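Local coordinates for protein catalase (PDB 4QOQ) that breaks down hydrogen peroxide to water and dioxygen as a heme catalase, here with guaiacol bound in a pocket away from the heme, at residues S96-P101 / R109-F114; P105-D110 / A233-N238; D160-W165 / K449-K454. All blocks are in the same frame, centred on the assembly; numbering follows the deposited sequence.

Contact 1: S96-P101 / R109-F114. With JZ3 (Guaiacol), chain G; HEM (protoporphyrin IX containing Fe), chain E.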
loop_
_atom_site.group_PDB
_atom_site.type_symbol
_atom_site.label_atom_id
_atom_site.label_comp_id
_atom_site.label_asym_id
_atom_site.label_seq_id
_atom_site.Cartn_x
_atom_site.Cartn_y
_atom_site.Cartn_z
ATOM N N SER A 96 10.281 19.199 -15.349
ATOM C CA SER A 96 10.327 19.227 -13.857
ATOM C C SER A 96 11.577 19.973 -13.343
ATOM O O SER A 96 12.523 20.172 -14.055
ATOM C CB SER A 96 10.303 17.792 -13.329
ATOM O OG SER A 96 11.325 17.023 -13.965
ATOM N N THR A 97 11.529 20.333 -12.058
ATOM C CA THR A 97 12.702 20.576 -11.277
ATOM C C THR A 97 13.172 19.277 -10.685
ATOM O O THR A 97 12.690 18.209 -11.110
ATOM C CB THR A 97 12.429 21.669 -10.212
ATOM O OG1 THR A 97 11.433 21.233 -9.303
ATOM C CG2 THR A 97 11.943 23.000 -10.881
ATOM N N VAL A 98 14.080 19.307 -9.712
ATOM C CA VAL A 98 14.625 18.065 -9.202
ATOM C C VAL A 98 14.440 17.806 -7.691
ATOM O O VAL A 98 13.941 16.751 -7.294
ATOM C CB VAL A 98 16.132 17.919 -9.538
ATOM C CG1 VAL A 98 16.664 16.604 -8.972
ATOM C CG2 VAL A 98 16.369 17.944 -11.035
ATOM N N ILE A 99 14.916 18.701 -6.869
ATOM C CA ILE A 99 15.167 18.366 -5.499
ATOM C C ILE A 99 13.933 18.615 -4.594
ATOM O O ILE A 99 13.665 17.796 -3.713
ATOM C CB ILE A 99 16.416 19.114 -4.977
ATOM C CG1 ILE A 99 17.655 18.477 -5.623
ATOM C CG2 ILE A 99 16.543 19.077 -3.500
ATOM C CD1 ILE A 99 17.988 17.018 -5.307
ATOM N N HIS A 100 13.300 19.746 -4.764
ATOM C CA HIS A 100 12.282 20.102 -3.743
ATOM C C HIS A 100 10.963 19.461 -4.056
ATOM O O HIS A 100 10.736 18.918 -5.183
ATOM C CB HIS A 100 12.202 21.616 -3.543
ATOM C CG HIS A 100 13.422 22.188 -2.890
ATOM N ND1 HIS A 100 13.552 22.301 -1.517
ATOM C CD2 HIS A 100 14.606 22.562 -3.414
ATOM C CE1 HIS A 100 14.737 22.825 -1.242
ATOM N NE2 HIS A 100 15.399 22.958 -2.363
ATOM N N PRO A 101 10.046 19.454 -3.056
ATOM C CA PRO A 101 8.798 18.629 -3.234
ATOM C C PRO A 101 7.781 19.252 -4.204
ATOM O O PRO A 101 8.011 20.341 -4.766
ATOM C CB PRO A 101 8.223 18.590 -1.818
ATOM C CG PRO A 101 9.439 18.793 -0.906
ATOM C CD PRO A 101 10.265 19.781 -1.617
ATOM N N ARG A 109 17.381 27.009 -8.349
ATOM C CA ARG A 109 18.452 26.426 -9.140
ATOM C C ARG A 109 18.363 24.872 -9.118
ATOM O O ARG A 109 18.211 24.294 -8.062
ATOM C CB ARG A 109 19.799 26.873 -8.573
ATOM C CG ARG A 109 21.023 26.379 -9.344
ATOM C CD ARG A 109 22.372 26.957 -8.900
ATOM N NE ARG A 109 22.285 28.430 -8.824
ATOM C CZ ARG A 109 22.282 29.259 -9.867
ATOM N NH1 ARG A 109 22.543 28.861 -11.102
ATOM N NH2 ARG A 109 22.117 30.534 -9.653
ATOM N N ASP A 110 18.497 24.222 -10.283
ATOM C CA ASP A 110 18.370 22.776 -10.399
ATOM C C ASP A 110 18.536 22.485 -11.868
ATOM O O ASP A 110 18.104 23.276 -12.696
ATOM C CB ASP A 110 16.921 22.313 -9.965
ATOM C CG ASP A 110 16.877 21.435 -8.697
ATOM O OD1 ASP A 110 17.946 21.007 -8.167
ATOM O OD2 ASP A 110 15.711 21.206 -8.148
ATOM N N PRO A 111 18.969 21.252 -12.187
ATOM C CA PRO A 111 18.645 20.744 -13.537
ATOM C C PRO A 111 17.138 20.746 -13.709
ATOM O O PRO A 111 16.403 20.764 -12.712
ATOM C CB PRO A 111 19.243 19.330 -13.554
ATOM C CG PRO A 111 20.216 19.339 -12.416
ATOM C CD PRO A 111 19.626 20.212 -11.378
ATOM N N ARG A 112 16.686 20.721 -14.959
ATOM C CA ARG A 112 15.289 20.554 -15.247
ATOM C C ARG A 112 15.178 19.215 -15.971
ATOM O O ARG A 112 15.931 18.930 -16.920
ATOM C CB ARG A 112 14.774 21.677 -16.146
ATOM C CG ARG A 112 14.014 22.785 -15.399
ATOM C CD ARG A 112 14.830 23.436 -14.324
ATOM N NE ARG A 112 14.159 24.566 -13.691
ATOM C CZ ARG A 112 14.669 25.211 -12.638
ATOM N NH1 ARG A 112 15.851 24.853 -12.110
ATOM N NH2 ARG A 112 13.989 26.178 -12.063
ATOM N N GLY A 113 14.176 18.470 -15.587
ATOM C CA GLY A 113 13.804 17.250 -16.275
ATOM C C GLY A 113 13.131 17.546 -17.561
ATOM O O GLY A 113 12.404 18.541 -17.686
ATOM N N PHE A 114 13.359 16.643 -18.526
ATOM C CA PHE A 114 12.868 16.751 -19.868
ATOM C C PHE A 114 12.585 15.311 -20.320
ATOM O O PHE A 114 13.436 14.681 -20.938
ATOM C CB PHE A 114 13.977 17.364 -20.758
ATOM C CG PHE A 114 13.478 17.970 -22.067
ATOM C CD1 PHE A 114 12.711 17.268 -22.930
ATOM C CD2 PHE A 114 13.900 19.258 -22.453
ATOM C CE1 PHE A 114 12.313 17.810 -24.166
ATOM C CE2 PHE A 114 13.520 19.789 -23.676
ATOM C CZ PHE A 114 12.721 19.092 -24.517
HETATM C CAA JZ3 G . 20.629 19.635 -7.783
HETATM O OAG JZ3 G . 20.478 21.056 -7.815
HETATM C CAI JZ3 G . 20.913 22.017 -6.918
HETATM C CAF JZ3 G . 22.209 22.529 -7.011
HETATM C CAD JZ3 G . 22.692 23.511 -6.163
HETATM C CAC JZ3 G . 21.868 24.036 -5.179
HETATM C CAE JZ3 G . 20.559 23.581 -5.033
HETATM C CAH JZ3 G . 20.022 22.575 -5.860
HETATM O OAB JZ3 G . 18.718 22.142 -5.682
HETATM C CHA HEM E . 12.881 11.028 -11.897
HETATM C CHB HEM E . 16.214 7.890 -10.248
HETATM C CHC HEM E . 19.641 10.261 -12.894
HETATM C CHD HEM E . 16.100 12.660 -15.170
HETATM C C1A HEM E . 13.507 10.011 -11.192
HETATM C C2A HEM E . 12.842 9.092 -10.320
HETATM C C3A HEM E . 13.790 8.206 -9.878
HETATM C C4A HEM E . 15.015 8.565 -10.478
HETATM C CMA HEM E . 13.676 6.997 -8.953
HETATM C CAA HEM E . 11.362 9.128 -10.022
HETATM C CBA HEM E . 10.587 8.520 -11.217
HETATM C CGA HEM E . 9.097 8.278 -11.020
HETATM O O1A HEM E . 8.343 8.054 -12.009
HETATM O O2A HEM E . 8.627 8.201 -9.874
HETATM C C1B HEM E . 17.430 8.298 -10.842
HETATM C C2B HEM E . 18.692 7.620 -10.607
HETATM C C3B HEM E . 19.648 8.272 -11.306
HETATM C C4B HEM E . 18.963 9.373 -12.034
HETATM C CMB HEM E . 18.945 6.426 -9.721
HETATM C CAB HEM E . 21.088 7.922 -11.413
HETATM C CBB HEM E . 21.493 6.637 -11.261
HETATM C C1C HEM E . 18.965 11.092 -13.769
HETATM C C2C HEM E . 19.482 11.540 -14.986
HETATM C C3C HEM E . 18.474 12.204 -15.639
HETATM C C4C HEM E . 17.330 12.158 -14.828
HETATM C CMC HEM E . 20.900 11.329 -15.508
HETATM C CAC HEM E . 18.535 12.769 -16.980
HETATM C CBC HEM E . 19.454 12.287 -17.781
HETATM C C1D HEM E . 14.966 12.403 -14.431
HETATM C C2D HEM E . 13.687 12.989 -14.818
HETATM C C3D HEM E . 12.797 12.547 -13.902
HETATM C C4D HEM E . 13.540 11.688 -12.948
HETATM C CMD HEM E . 13.456 13.923 -16.012
HETATM C CAD HEM E . 11.326 12.933 -13.899
HETATM C CBD HEM E . 10.491 12.102 -14.921
HETATM C CGD HEM E . 9.011 12.461 -14.818
HETATM O O1D HEM E . 8.629 13.493 -15.439
HETATM O O2D HEM E . 8.212 11.760 -14.120
HETATM N NA HEM E . 14.859 9.665 -11.282
HETATM N NB HEM E . 17.662 9.300 -11.734
HETATM N NC HEM E . 17.673 11.406 -13.750
HETATM N ND HEM E . 14.843 11.621 -13.322
HETATM FE FE HEM E . 16.195 10.553 -12.548
HETATM O O HOH W 1 13.849 21.981 -6.473
#
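Ser96 and Gly113 form an antiparallel hydrogen-bonded pair where strand 88-96 ends beside the start of strand 113-120; beyond it, in the buried core of the catalase barrel, the loop between the strands is closed by the carboxylate of Asp110. Gly113 N to Ser96 O is 2.8 Å, Ser96 N to Gly113 O 3.2 Å. Asp110 OD2 accepts Val98 N at 3.0 Å and Ile99 N at 2.9 Å from the same face of the carboxylate, the first from well above the plane, the second on the syn side and nearly straight (167° at the hydrogen). A water bridges that oxygen to His100 N, while OD1 accepts OAB of guaiacol at 2.8 Å. Thr97 CG2 lies over one face of the Arg112 guanidinium, whose NH1 returns to Asp110 O. Val98 CG2, anti to the carbonyl carbon with CG1 anti to the nitrogen (chi1 180°), presses on Pro111 O at 3.3 Å, a carbonyl buried with no polar partner in the model. Ser96 OG bonds His57 ND1, and Gly113 CA skirts a heme methyl, consistent with the distal side of a heme catalase, where Val98 and Asp110 match the valine and aspartate of the main access channel.

Contact 2: P105-D110 / A233-N238. With JZ3 (Guaiacol), chain G.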
loop_
_atom_site.group_PDB
_atom_site.type_symbol
_atom_site.label_atom_id
_atom_site.label_comp_id
_atom_site.label_asym_id
_atom_site.label_seq_id
_atom_site.Cartn_x
_atom_site.Cartn_y
_atom_site.Cartn_z
ATOM N N PRO A 105 8.792 26.141 -5.541
ATOM C CA PRO A 105 8.898 27.091 -6.624
ATOM C C PRO A 105 9.710 26.611 -7.834
ATOM O O PRO A 105 10.653 25.828 -7.730
ATOM C CB PRO A 105 9.590 28.302 -5.971
ATOM C CG PRO A 105 9.398 28.118 -4.505
ATOM C CD PRO A 105 9.319 26.654 -4.258
ATOM N N GLU A 106 9.343 27.149 -8.981
ATOM C CA GLU A 106 10.003 26.836 -10.217
ATOM C C GLU A 106 11.105 27.833 -10.626
ATOM O O GLU A 106 11.674 27.755 -11.722
ATOM C CB GLU A 106 8.940 26.691 -11.307
ATOM C CG GLU A 106 8.142 25.367 -11.171
ATOM C CD GLU A 106 6.972 25.253 -12.137
ATOM O OE1 GLU A 106 6.316 26.273 -12.413
ATOM O OE2 GLU A 106 6.680 24.092 -12.578
ATOM N N THR A 107 11.472 28.647 -9.648
ATOM C CA THR A 107 12.552 29.642 -9.735
ATOM C C THR A 107 13.843 29.226 -9.021
ATOM O O THR A 107 14.769 30.021 -8.884
ATOM C CB THR A 107 11.996 30.935 -9.070
ATOM O OG1 THR A 107 11.350 30.540 -7.874
ATOM C CG2 THR A 107 11.000 31.664 -9.975
ATOM N N LEU A 108 13.905 27.991 -8.494
ATOM C CA LEU A 108 15.075 27.476 -7.812
ATOM C C LEU A 108 16.139 26.991 -8.775
ATOM O O LEU A 108 15.828 26.587 -9.894
ATOM C CB LEU A 108 14.673 26.321 -6.889
ATOM C CG LEU A 108 13.527 26.604 -5.884
ATOM C CD1 LEU A 108 13.370 25.446 -4.894
ATOM C CD2 LEU A 108 13.835 27.855 -5.082
ATOM N N ARG A 109 17.381 27.009 -8.349
ATOM C CA ARG A 109 18.452 26.426 -9.140
ATOM C C ARG A 109 18.363 24.872 -9.118
ATOM O O ARG A 109 18.211 24.294 -8.062
ATOM C CB ARG A 109 19.799 26.873 -8.573
ATOM C CG ARG A 109 21.023 26.379 -9.344
ATOM C CD ARG A 109 22.372 26.957 -8.900
ATOM N NE ARG A 109 22.285 28.430 -8.824
ATOM C CZ ARG A 109 22.282 29.259 -9.867
ATOM N NH1 ARG A 109 22.543 28.861 -11.102
ATOM N NH2 ARG A 109 22.117 30.534 -9.653
ATOM N N ASP A 110 18.497 24.222 -10.283
ATOM C CA ASP A 110 18.370 22.776 -10.399
ATOM C C ASP A 110 18.536 22.485 -11.868
ATOM O O ASP A 110 18.104 23.276 -12.696
ATOM C CB ASP A 110 16.921 22.313 -9.965
ATOM C CG ASP A 110 16.877 21.435 -8.697
ATOM O OD1 ASP A 110 17.946 21.007 -8.167
ATOM O OD2 ASP A 110 15.711 21.206 -8.148
ATOM N N ALA A 233 14.472 35.717 -8.186
ATOM C CA ALA A 233 13.841 36.203 -6.964
ATOM C C ALA A 233 12.675 37.114 -7.286
ATOM O O ALA A 233 11.615 37.005 -6.627
ATOM C CB ALA A 233 14.845 36.918 -6.080
ATOM N N GLU A 234 12.812 37.998 -8.260
ATOM C CA GLU A 234 11.666 38.840 -8.688
ATOM C C GLU A 234 10.403 38.045 -9.103
ATOM O O GLU A 234 9.249 38.386 -8.755
ATOM C CB GLU A 234 12.098 39.782 -9.855
ATOM C CG GLU A 234 13.043 40.878 -9.392
ATOM C CD GLU A 234 13.481 41.833 -10.523
ATOM O OE1 GLU A 234 14.257 42.775 -10.210
ATOM O OE2 GLU A 234 13.102 41.625 -11.709
ATOM N N ILE A 235 10.630 36.982 -9.875
ATOM C CA ILE A 235 9.533 36.080 -10.299
ATOM C C ILE A 235 9.004 35.361 -9.048
ATOM O O ILE A 235 7.796 35.273 -8.850
ATOM C CB ILE A 235 9.984 35.084 -11.404
ATOM C CG1 ILE A 235 10.247 35.879 -12.689
ATOM C CG2 ILE A 235 8.879 34.057 -11.668
ATOM C CD1 ILE A 235 10.936 35.111 -13.789
ATOM N N GLN A 236 9.901 34.849 -8.224
ATOM C CA GLN A 236 9.471 34.025 -7.084
ATOM C C GLN A 236 8.551 34.804 -6.131
ATOM O O GLN A 236 7.616 34.232 -5.534
ATOM C CB GLN A 236 10.683 33.493 -6.308
ATOM C CG GLN A 236 10.343 32.429 -5.295
ATOM C CD GLN A 236 11.567 31.780 -4.723
ATOM O OE1 GLN A 236 12.340 31.137 -5.474
ATOM N NE2 GLN A 236 11.801 31.924 -3.428
ATOM N N ALA A 237 8.766 36.126 -6.014
ATOM C CA ALA A 237 7.961 36.921 -5.160
ATOM C C ALA A 237 6.484 36.829 -5.473
ATOM O O ALA A 237 5.664 36.984 -4.565
ATOM C CB ALA A 237 8.385 38.400 -5.261
ATOM N N ASN A 238 6.155 36.723 -6.768
ATOM C CA ASN A 238 4.764 36.803 -7.200
ATOM C C ASN A 238 4.195 35.497 -7.757
ATOM O O ASN A 238 2.996 35.376 -7.849
ATOM C CB ASN A 238 4.605 37.887 -8.250
ATOM C CG ASN A 238 4.936 39.275 -7.701
ATOM O OD1 ASN A 238 4.452 39.670 -6.645
ATOM N ND2 ASN A 238 5.798 39.966 -8.379
HETATM C CAA JZ3 G . 20.629 19.635 -7.783
HETATM O OAG JZ3 G . 20.478 21.056 -7.815
HETATM C CAI JZ3 G . 20.913 22.017 -6.918
HETATM C CAF JZ3 G . 22.209 22.529 -7.011
HETATM C CAD JZ3 G . 22.692 23.511 -6.163
HETATM C CAC JZ3 G . 21.868 24.036 -5.179
HETATM C CAE JZ3 G . 20.559 23.581 -5.033
HETATM C CAH JZ3 G . 20.022 22.575 -5.860
HETATM O OAB JZ3 G . 18.718 22.142 -5.682
#
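With its CG trans to the backbone nitrogen (chi1 -169°) and the rest of the chain extended, Gln236 stretches from helix 229-238 to Thr107, whose OG1 is turned between its own nitrogen and carbonyl carbon (chi1 45°), which brings the hydroxyl to the amide oxygen. The outcome is one short bond, Thr107 OG1 to Gln236 OE1 at 2.7 Å. It lies in the carbonyl plane, on a lone pair of the amide oxygen, with a C=O...donor angle of 115°. The hydroxyl also rests along the aliphatic part of the glutamine, 3.4 Å from Gln236 CG. The other branch of the threonine does different work: the methyl Thr107 CG2 meets Ile235 CG2 at 3.6 Å, one residue back on the same helix. Around the amide oxygen the loop adds carbon, with Leu108 CD2 at 3.6 Å from Gln236 OE1 and Pro105 CB at 4.0 Å from that same oxygen. His242, on helix 242-252, packs against both Thr107 and Ile235. A second subunit lies close by; its Phe240 touches Pro105 and Leu108, and its Gln236 O accepts a bond from NE2 of this Gln236. The amide thus accepts through oxygen within its own chain and donates through nitrogen across the interface, which distinguishes its two ends and fixes its rotation, consistent with an uncharged bond inside the subunit orienting the amide for the one between subunits.

Contact 3: D160-W165 / K449-K454. With JZ3 (Guaiacol), chain G.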
loop_
_atom_site.group_PDB
_atom_site.type_symbol
_atom_site.label_atom_id
_atom_site.label_comp_id
_atom_site.label_asym_id
_atom_site.label_seq_id
_atom_site.Cartn_x
_atom_site.Cartn_y
_atom_site.Cartn_z
ATOM N N ASP A 160 20.812 22.638 2.679
ATOM C CA ASP A 160 22.017 23.229 3.283
ATOM C C ASP A 160 23.173 23.031 2.352
ATOM O O ASP A 160 23.621 21.896 2.097
ATOM C CB ASP A 160 22.262 22.560 4.674
ATOM C CG ASP A 160 23.400 23.169 5.425
ATOM O OD1 ASP A 160 24.067 24.110 4.904
ATOM O OD2 ASP A 160 23.635 22.722 6.563
ATOM N N PRO A 161 23.697 24.128 1.794
ATOM C CA PRO A 161 24.880 24.010 0.924
ATOM C C PRO A 161 26.088 23.368 1.583
ATOM O O PRO A 161 26.884 22.725 0.907
ATOM C CB PRO A 161 25.138 25.460 0.480
ATOM C CG PRO A 161 23.832 26.146 0.660
ATOM C CD PRO A 161 23.134 25.518 1.813
ATOM N N ASP A 162 26.194 23.441 2.884
ATOM C CA ASP A 162 27.294 22.781 3.565
ATOM C C ASP A 162 27.199 21.256 3.388
ATOM O O ASP A 162 28.230 20.593 3.276
ATOM C CB ASP A 162 27.289 23.170 5.036
ATOM C CG ASP A 162 28.520 22.705 5.760
ATOM O OD1 ASP A 162 29.645 22.955 5.291
ATOM O OD2 ASP A 162 28.335 21.974 6.748
ATOM N N ARG A 163 25.979 20.717 3.243
ATOM C CA ARG A 163 25.842 19.278 2.999
ATOM C C ARG A 163 26.166 18.823 1.586
ATOM O O ARG A 163 26.965 17.923 1.374
ATOM C CB ARG A 163 24.444 18.900 3.399
ATOM C CG ARG A 163 24.151 19.164 4.900
ATOM C CD ARG A 163 22.721 18.898 5.295
ATOM N NE ARG A 163 22.461 17.498 5.453
ATOM C CZ ARG A 163 21.993 16.713 4.509
ATOM N NH1 ARG A 163 21.941 15.437 4.734
ATOM N NH2 ARG A 163 21.529 17.187 3.364
ATOM N N TYR A 164 25.589 19.480 0.600
ATOM C CA TYR A 164 25.843 19.058 -0.694
ATOM C C TYR A 164 27.213 19.417 -1.140
ATOM O O TYR A 164 27.809 18.640 -1.948
ATOM C CB TYR A 164 24.747 19.463 -1.669
ATOM C CG TYR A 164 24.408 20.933 -1.905
ATOM C CD1 TYR A 164 25.160 21.710 -2.725
ATOM C CD2 TYR A 164 23.224 21.457 -1.431
ATOM C CE1 TYR A 164 24.834 23.030 -2.988
ATOM C CE2 TYR A 164 22.892 22.754 -1.684
ATOM C CZ TYR A 164 23.689 23.529 -2.495
ATOM O OH TYR A 164 23.340 24.824 -2.763
ATOM N N TRP A 165 27.755 20.580 -0.726
ATOM C CA TRP A 165 29.128 20.813 -1.143
ATOM C C TRP A 165 30.092 19.815 -0.484
ATOM O O TRP A 165 31.127 19.487 -1.094
ATOM C CB TRP A 165 29.570 22.240 -0.863
ATOM C CG TRP A 165 29.026 23.201 -1.891
ATOM C CD1 TRP A 165 27.967 24.058 -1.757
ATOM C CD2 TRP A 165 29.509 23.355 -3.174
ATOM N NE1 TRP A 165 27.787 24.780 -2.916
ATOM C CE2 TRP A 165 28.740 24.340 -3.809
ATOM C CE3 TRP A 165 30.587 22.757 -3.887
ATOM C CZ2 TRP A 165 28.953 24.717 -5.140
ATOM C CZ3 TRP A 165 30.832 23.187 -5.217
ATOM C CH2 TRP A 165 30.011 24.175 -5.804
ATOM N N LYS A 449 29.673 30.637 0.369
ATOM C CA LYS A 449 30.263 31.569 1.363
ATOM C C LYS A 449 30.021 31.120 2.792
ATOM O O LYS A 449 30.816 31.448 3.659
ATOM C CB LYS A 449 29.794 32.959 1.096
ATOM C CG LYS A 449 28.316 33.187 1.324
ATOM C CD LYS A 449 27.957 34.623 0.911
ATOM C CE LYS A 449 26.633 35.046 1.522
ATOM N NZ LYS A 449 25.506 34.315 0.889
ATOM N N GLY A 450 28.947 30.354 3.034
ATOM C CA GLY A 450 28.641 29.854 4.373
ATOM C C GLY A 450 29.078 28.456 4.699
ATOM O O GLY A 450 28.777 27.986 5.790
ATOM N N VAL A 451 29.810 27.777 3.793
ATOM C CA VAL A 451 30.155 26.377 4.047
ATOM C C VAL A 451 31.404 26.272 4.895
ATOM O O VAL A 451 32.191 27.218 4.965
ATOM C CB VAL A 451 30.162 25.485 2.778
ATOM C CG1 VAL A 451 28.932 25.776 1.883
ATOM C CG2 VAL A 451 31.441 25.551 2.046
ATOM N N ASN A 452 31.576 25.115 5.524
ATOM C CA ASN A 452 32.757 24.715 6.272
ATOM C C ASN A 452 34.022 25.092 5.499
ATOM O O ASN A 452 34.113 24.840 4.303
ATOM C CB ASN A 452 32.695 23.193 6.506
ATOM C CG ASN A 452 33.986 22.577 7.042
ATOM O OD1 ASN A 452 34.154 22.359 8.247
ATOM N ND2 ASN A 452 34.826 22.180 6.155
ATOM N N GLU A 453 34.990 25.699 6.192
ATOM C CA GLU A 453 36.190 26.213 5.475
ATOM C C GLU A 453 36.990 25.184 4.717
ATOM O O GLU A 453 37.502 25.439 3.644
ATOM C CB GLU A 453 37.138 26.930 6.435
ATOM C CG GLU A 453 36.570 28.195 7.058
ATOM C CD GLU A 453 36.122 29.264 6.054
ATOM O OE1 GLU A 453 36.703 29.426 4.942
ATOM O OE2 GLU A 453 35.175 29.992 6.421
ATOM N N LYS A 454 37.143 24.003 5.278
ATOM C CA LYS A 454 37.848 22.941 4.643
ATOM C C LYS A 454 37.141 22.493 3.331
ATOM O O LYS A 454 37.754 22.273 2.347
ATOM C CB LYS A 454 37.997 21.780 5.619
ATOM C CG LYS A 454 38.872 20.631 5.137
ATOM C CD LYS A 454 38.950 19.523 6.196
ATOM C CE LYS A 454 37.675 18.680 6.246
ATOM N NZ LYS A 454 37.476 18.028 7.575
HETATM C CAA JZ3 G . 20.629 19.635 -7.783
HETATM O OAG JZ3 G . 20.478 21.056 -7.815
HETATM C CAI JZ3 G . 20.913 22.017 -6.918
HETATM C CAF JZ3 G . 22.209 22.529 -7.011
HETATM C CAD JZ3 G . 22.692 23.511 -6.163
HETATM C CAC JZ3 G . 21.868 24.036 -5.179
HETATM C CAE JZ3 G . 20.559 23.581 -5.033
HETATM C CAH JZ3 G . 20.022 22.575 -5.860
HETATM O OAB JZ3 G . 18.718 22.142 -5.682
#
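Val451 and Asp162 meet where the first turn of helix 161-169, in the catalase core, touches the turn that precedes helix 453-466 in the C-terminal helical region, so the contact joins two helix starts. Val451 has the largest buried surface here, and its CG1 methyl does most of the touching. That methyl sits over the backbone of the first turn, 3.7 Å from Pro161 C, and also approaches the proline ring and the indole, with Trp165 CD1 4.1 Å from Val451 CG1. The indole itself is held by the C-terminal region as well: its NE1 bonds Asp447 OD2, and Leu444 and Leu448 of helix 434-448 pack on it.

Asp162 supplies the polar half. Its CG is trans to the backbone nitrogen (chi1 -171°), which carries the carboxylate out beside Val451 to the next residue. There OD1 accepts Asn452 N at 2.9 Å. The bond is nearly straight at the hydrogen, 169°, although the nitrogen stands above the carboxylate plane. The same oxygen lies 3.6 Å from Val451 CB, so it also touches the valine. Asn452 occupies the N-cap position of helix 453-466, and the nearby helix start would be expected to favour the negative charge. Asp162 OD1 has a second partner too, a salt bridge to Arg388 of a third subunit, on which Asn452 also packs. Helix 161-169 is itself capped by Asp160, whose OD1 takes Asp162 N at 3.0 Å from above its carboxylate plane.

In the fold
From the N terminus, contact 1 closes the short loop between strands 88-96 and 113-120. Contact 2 begins inside that loop, sharing Arg109 and Asp110 with contact 1, and closes the long excursion to helix 229-238, its closest ends 123 residues apart. The two touch directly, through a probable hydrogen bond from Arg112 NH2 to Glu106 O. Contact 3 opens at residue 160, after contact 1 has closed, and its partner begins at 449, 284 residues after the first segment ends; its segments alternate with those of contact 2, so these two cross. Barrel, interface helix and C-terminal helical region are thereby tied in succession. Although contact 3 stays about 7 Å from the others at the nearest atoms, all three have residues beside the bound guaiacol.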